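Local structure of N-terminal acetyltransferase-like protein (Chaetomium thermophilum, 5NNP) at residues A[146-157]-A[186-197]. The protein probably serves as the helical-repeat auxiliary subunit of a NatA-type N-terminal acetyltransferase. Sequence-based numbering, arbitrary orientation.
Sequences RQNWTALAIAYH and EHSEALLYKNTI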
loop_
_atom_site.group_PDB
_atom_site.type_symbol
_atom_site.label_atom_id
_atom_site.label_comp_id
_atom_site.label_asym_id
_atom_site.label_seq_id
_atom_site.Cartn_x
_atom_site.Cartn_y
_atom_site.Cartn_z
ATOM N N ARG A 146 16.389 -26.200 2.881
ATOM C CA ARG A 146 16.986 -24.862 2.914
ATOM C C ARG A 146 16.056 -23.796 3.487
ATOM O O ARG A 146 16.522 -22.897 4.174
ATOM C CB ARG A 146 17.464 -24.419 1.525
ATOM C CG ARG A 146 18.121 -23.039 1.535
ATOM C CD ARG A 146 18.915 -22.692 0.270
ATOM N NE ARG A 146 19.816 -21.549 0.488
ATOM C CZ ARG A 146 20.760 -21.153 -0.364
ATOM N NH1 ARG A 146 21.531 -20.119 -0.061
ATOM N NH2 ARG A 146 20.946 -21.785 -1.519
ATOM N N GLN A 147 14.755 -23.899 3.229
ATOM C CA GLN A 147 13.778 -22.925 3.750
ATOM C C GLN A 147 13.932 -22.663 5.222
ATOM O O GLN A 147 13.796 -21.535 5.681
ATOM C CB GLN A 147 12.349 -23.394 3.550
ATOM C CG GLN A 147 11.881 -23.527 2.148
ATOM C CD GLN A 147 10.487 -24.106 2.112
ATOM O OE1 GLN A 147 9.755 -24.040 3.103
ATOM N NE2 GLN A 147 10.119 -24.697 0.980
ATOM N N ASN A 148 14.171 -23.721 5.978
ATOM C CA ASN A 148 14.272 -23.587 7.422
ATOM C C ASN A 148 15.502 -22.821 7.865
ATOM O O ASN A 148 15.480 -22.255 8.945
ATOM C CB ASN A 148 14.252 -24.959 8.087
ATOM C CG ASN A 148 12.943 -25.679 7.864
ATOM O OD1 ASN A 148 11.894 -25.048 7.789
ATOM N ND2 ASN A 148 12.998 -27.003 7.747
ATOM N N TRP A 149 16.564 -22.789 7.052
ATOM C CA TRP A 149 17.747 -21.981 7.402
ATOM C C TRP A 149 17.444 -20.513 7.159
ATOM O O TRP A 149 17.670 -19.657 8.029
ATOM C CB TRP A 149 18.983 -22.395 6.612
ATOM C CG TRP A 149 19.482 -23.744 6.993
ATOM C CD1 TRP A 149 19.041 -24.939 6.508
ATOM C CD2 TRP A 149 20.527 -24.054 7.934
ATOM N NE1 TRP A 149 19.726 -25.965 7.092
ATOM C CE2 TRP A 149 20.644 -25.456 7.974
ATOM C CE3 TRP A 149 21.367 -23.281 8.758
ATOM C CZ2 TRP A 149 21.564 -26.110 8.804
ATOM C CZ3 TRP A 149 22.276 -23.927 9.582
ATOM C CH2 TRP A 149 22.367 -25.330 9.598
ATOM N N THR A 150 16.924 -20.240 5.966
ATOM C CA THR A 150 16.519 -18.891 5.570
ATOM C C THR A 150 15.518 -18.270 6.548
ATOM O O THR A 150 15.669 -17.119 6.944
ATOM C CB THR A 150 15.910 -18.909 4.176
ATOM O OG1 THR A 150 16.871 -19.454 3.281
ATOM C CG2 THR A 150 15.508 -17.494 3.720
ATOM N N ALA A 151 14.515 -19.056 6.941
ATOM C CA ALA A 151 13.522 -18.633 7.923
ATOM C C ALA A 151 14.149 -18.210 9.255
ATOM O O ALA A 151 13.767 -17.184 9.812
ATOM C CB ALA A 151 12.511 -19.745 8.154
ATOM N N LEU A 152 15.109 -18.996 9.760
ATOM C CA LEU A 152 15.783 -18.642 11.007
ATOM C C LEU A 152 16.625 -17.386 10.810
ATOM O O LEU A 152 16.693 -16.553 11.707
ATOM C CB LEU A 152 16.659 -19.784 11.544
ATOM C CG LEU A 152 17.519 -19.391 12.775
ATOM C CD1 LEU A 152 16.672 -18.974 13.999
ATOM C CD2 LEU A 152 18.541 -20.448 13.158
ATOM N N ALA A 153 17.247 -17.235 9.643
ATOM C CA ALA A 153 17.931 -15.985 9.313
ATOM C C ALA A 153 16.961 -14.781 9.288
ATOM O O ALA A 153 17.270 -13.711 9.825
ATOM C CB ALA A 153 18.637 -16.113 7.995
ATOM N N ILE A 154 15.781 -14.971 8.694
ATOM C CA ILE A 154 14.771 -13.914 8.666
ATOM C C ILE A 154 14.322 -13.516 10.083
ATOM O O ILE A 154 14.214 -12.323 10.391
ATOM C CB ILE A 154 13.542 -14.334 7.836
ATOM C CG1 ILE A 154 13.897 -14.384 6.350
ATOM C CG2 ILE A 154 12.391 -13.386 8.055
ATOM C CD1 ILE A 154 13.057 -15.353 5.566
ATOM N N ALA A 155 14.084 -14.504 10.945
ATOM C CA ALA A 155 13.643 -14.228 12.312
ATOM C C ALA A 155 14.680 -13.404 13.056
ATOM O O ALA A 155 14.340 -12.446 13.767
ATOM C CB ALA A 155 13.373 -15.503 13.055
ATOM N N TYR A 156 15.948 -13.781 12.895
ATOM C CA TYR A 156 17.037 -13.032 13.516
ATOM C C TYR A 156 17.093 -11.607 12.970
ATOM O O TYR A 156 17.215 -10.643 13.724
ATOM C CB TYR A 156 18.376 -13.721 13.269
ATOM C CG TYR A 156 18.729 -14.808 14.247
ATOM C CD1 TYR A 156 18.541 -14.637 15.611
ATOM C CD2 TYR A 156 19.281 -16.000 13.808
ATOM C CE1 TYR A 156 18.892 -15.646 16.512
ATOM C CE2 TYR A 156 19.616 -16.997 14.681
ATOM C CZ TYR A 156 19.425 -16.825 16.026
ATOM O OH TYR A 156 19.772 -17.853 16.864
ATOM N N HIS A 157 17.006 -11.502 11.648
ATOM C CA HIS A 157 17.018 -10.236 10.921
ATOM C C HIS A 157 15.928 -9.273 11.392
ATOM O O HIS A 157 16.201 -8.107 11.697
ATOM C CB HIS A 157 16.861 -10.517 9.427
ATOM C CG HIS A 157 17.074 -9.316 8.563
ATOM N ND1 HIS A 157 16.705 -9.287 7.236
ATOM C CD2 HIS A 157 17.604 -8.103 8.836
ATOM C CE1 HIS A 157 17.001 -8.102 6.727
ATOM N NE2 HIS A 157 17.546 -7.365 7.675
ATOM N N GLU A 186 16.292 -19.747 -6.005
ATOM C CA GLU A 186 16.339 -19.726 -4.549
ATOM C C GLU A 186 17.733 -19.311 -4.052
ATOM O O GLU A 186 17.873 -18.436 -3.193
ATOM C CB GLU A 186 15.957 -21.094 -3.980
ATOM C CG GLU A 186 15.862 -21.142 -2.460
ATOM C CD GLU A 186 15.663 -22.553 -1.938
ATOM O OE1 GLU A 186 16.421 -23.457 -2.353
ATOM O OE2 GLU A 186 14.744 -22.770 -1.120
ATOM N N HIS A 187 18.763 -19.933 -4.612
ATOM C CA HIS A 187 20.129 -19.593 -4.243
ATOM C C HIS A 187 20.461 -18.153 -4.624
ATOM O O HIS A 187 21.070 -17.433 -3.839
ATOM C CB HIS A 187 21.118 -20.561 -4.884
ATOM C CG HIS A 187 22.535 -20.323 -4.480
ATOM N ND1 HIS A 187 22.987 -20.536 -3.195
ATOM C CD2 HIS A 187 23.601 -19.879 -5.186
ATOM C CE1 HIS A 187 24.270 -20.233 -3.129
ATOM N NE2 HIS A 187 24.668 -19.831 -4.324
ATOM N N SER A 188 20.039 -17.730 -5.812
ATOM C CA SER A 188 20.252 -16.350 -6.265
ATOM C C SER A 188 19.642 -15.313 -5.315
ATOM O O SER A 188 20.307 -14.356 -4.907
ATOM C CB SER A 188 19.677 -16.158 -7.663
ATOM O OG SER A 188 19.723 -14.795 -8.042
ATOM N N GLU A 189 18.375 -15.514 -4.978
ATOM C CA GLU A 189 17.680 -14.679 -4.011
ATOM C C GLU A 189 18.315 -14.717 -2.627
ATOM O O GLU A 189 18.351 -13.698 -1.936
ATOM C CB GLU A 189 16.212 -15.102 -3.922
ATOM C CG GLU A 189 15.397 -14.638 -5.122
ATOM C CD GLU A 189 15.424 -13.125 -5.296
ATOM O OE1 GLU A 189 15.116 -12.404 -4.324
ATOM O OE2 GLU A 189 15.762 -12.658 -6.404
ATOM N N ALA A 190 18.824 -15.887 -2.232
ATOM C CA ALA A 190 19.471 -16.018 -0.937
ATOM C C ALA A 190 20.761 -15.207 -0.880
ATOM O O ALA A 190 21.085 -14.643 0.159
ATOM C CB ALA A 190 19.748 -17.472 -0.615
ATOM N N LEU A 191 21.496 -15.156 -1.991
ATOM C CA LEU A 191 22.711 -14.345 -2.061
ATOM C C LEU A 191 22.389 -12.848 -1.934
ATOM O O LEU A 191 23.053 -12.123 -1.190
ATOM C CB LEU A 191 23.458 -14.613 -3.358
ATOM C CG LEU A 191 24.146 -15.977 -3.483
ATOM C CD1 LEU A 191 24.476 -16.276 -4.928
ATOM C CD2 LEU A 191 25.407 -16.057 -2.624
ATOM N N LEU A 192 21.352 -12.383 -2.626
ATOM C CA LEU A 192 21.039 -10.970 -2.558
ATOM C C LEU A 192 20.531 -10.579 -1.166
ATOM O O LEU A 192 20.863 -9.512 -0.646
ATOM C CB LEU A 192 20.018 -10.601 -3.625
ATOM C CG LEU A 192 20.475 -10.695 -5.087
ATOM C CD1 LEU A 192 19.309 -10.367 -6.025
ATOM C CD2 LEU A 192 21.677 -9.788 -5.388
ATOM N N TYR A 193 19.735 -11.446 -0.559
ATOM C CA TYR A 193 19.224 -11.177 0.785
ATOM C C TYR A 193 20.370 -10.976 1.783
ATOM O O TYR A 193 20.393 -9.977 2.521
ATOM C CB TYR A 193 18.290 -12.304 1.240
ATOM C CG TYR A 193 17.746 -12.143 2.647
ATOM C CD1 TYR A 193 17.111 -10.976 3.041
ATOM C CD2 TYR A 193 17.852 -13.175 3.578
ATOM C CE1 TYR A 193 16.611 -10.827 4.336
ATOM C CE2 TYR A 193 17.350 -13.043 4.867
ATOM C CZ TYR A 193 16.733 -11.868 5.242
ATOM O OH TYR A 193 16.243 -11.746 6.525
ATOM N N LYS A 194 21.329 -11.905 1.785
ATOM C CA LYS A 194 22.550 -11.772 2.590
ATOM C C LYS A 194 23.285 -10.471 2.267
ATOM O O LYS A 194 23.759 -9.781 3.175
ATOM C CB LYS A 194 23.488 -12.967 2.377
ATOM C CG LYS A 194 24.886 -12.822 3.065
ATOM C CD LYS A 194 25.848 -13.981 2.712
ATOM C CE LYS A 194 27.180 -13.858 3.394
ATOM N NZ LYS A 194 28.170 -14.917 2.969
ATOM N N ASN A 195 23.389 -10.133 0.981
ATOM C CA ASN A 195 24.034 -8.880 0.598
ATOM C C ASN A 195 23.336 -7.674 1.235
ATOM O O ASN A 195 24.001 -6.803 1.789
ATOM C CB ASN A 195 24.089 -8.705 -0.927
ATOM C CG ASN A 195 24.987 -7.526 -1.350
ATOM O OD1 ASN A 195 24.513 -6.396 -1.504
ATOM N ND2 ASN A 195 26.297 -7.792 -1.517
ATOM N N THR A 196 22.005 -7.618 1.175
ATOM C CA THR A 196 21.319 -6.484 1.781
ATOM C C THR A 196 21.591 -6.465 3.284
ATOM O O THR A 196 21.675 -5.401 3.889
ATOM C CB THR A 196 19.800 -6.492 1.521
ATOM O OG1 THR A 196 19.194 -7.636 2.136
ATOM C CG2 THR A 196 19.508 -6.493 0.038
ATOM N N ILE A 197 21.767 -7.639 3.880
ATOM C CA ILE A 197 22.016 -7.711 5.322
ATOM C C ILE A 197 23.379 -7.129 5.687
ATOM O O ILE A 197 23.500 -6.385 6.663
ATOM C CB ILE A 197 21.886 -9.161 5.842
ATOM C CG1 ILE A 197 20.402 -9.528 5.889
ATOM C CG2 ILE A 197 22.498 -9.302 7.227
ATOM C CD1 ILE A 197 20.098 -10.983 6.185
HETATM O O HOH W 1 19.032 -23.272 -3.311
HETATM O O HOH W 2 14.157 -24.999 0.432
#
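Arg146 meets His187, and Tyr193 meets His157, across two nearly parallel helices whose axes come no closer than 12.2 Å and run 18° from parallel, a gap that small side chains could not span; Arg146 and Tyr193 bury the most surface. With CG anti to the backbone N (chi1 -179°) and the chain extended as far as NE, Arg146 delivers its guanidinium to His187. Arg146 NH2 donates to His187 ND1 at 2.9 Å, almost straight and in the plane of both flat groups, although those planes are turned 51° apart. The guanidinium also packs against Ala190 CB. Glu186 runs past the arginine in the opposite direction; its OE1 lies 4.8 Å from Arg146 NE, and a water joins OE1 to NH2 instead. An alanine in place of Arg146 would probably leave His187 ND1 without this donor and open a gap beside Ala190. Further along, Tyr193 spans the gap and ends in a polar atom: its OH hydrogen-bonds His157 ND1 at 2.6 Å, at the ring edge, and either could be the donor. Ile154 CG1 packs 3.9 Å from Tyr193 CZ. Ile197 CG1 covers one face of the imidazole in a CH-pi contact, and Glu200 binds NE2 beyond. Helix 162-175, between the two in sequence, packs on Arg146 and His157, consistent with this family's TPR-type superhelix. Because ND1 accepts from Arg146, the arginine would probably favour a neutral His187, whereas Glu200 would tend to stabilise a proton on His157 NE2.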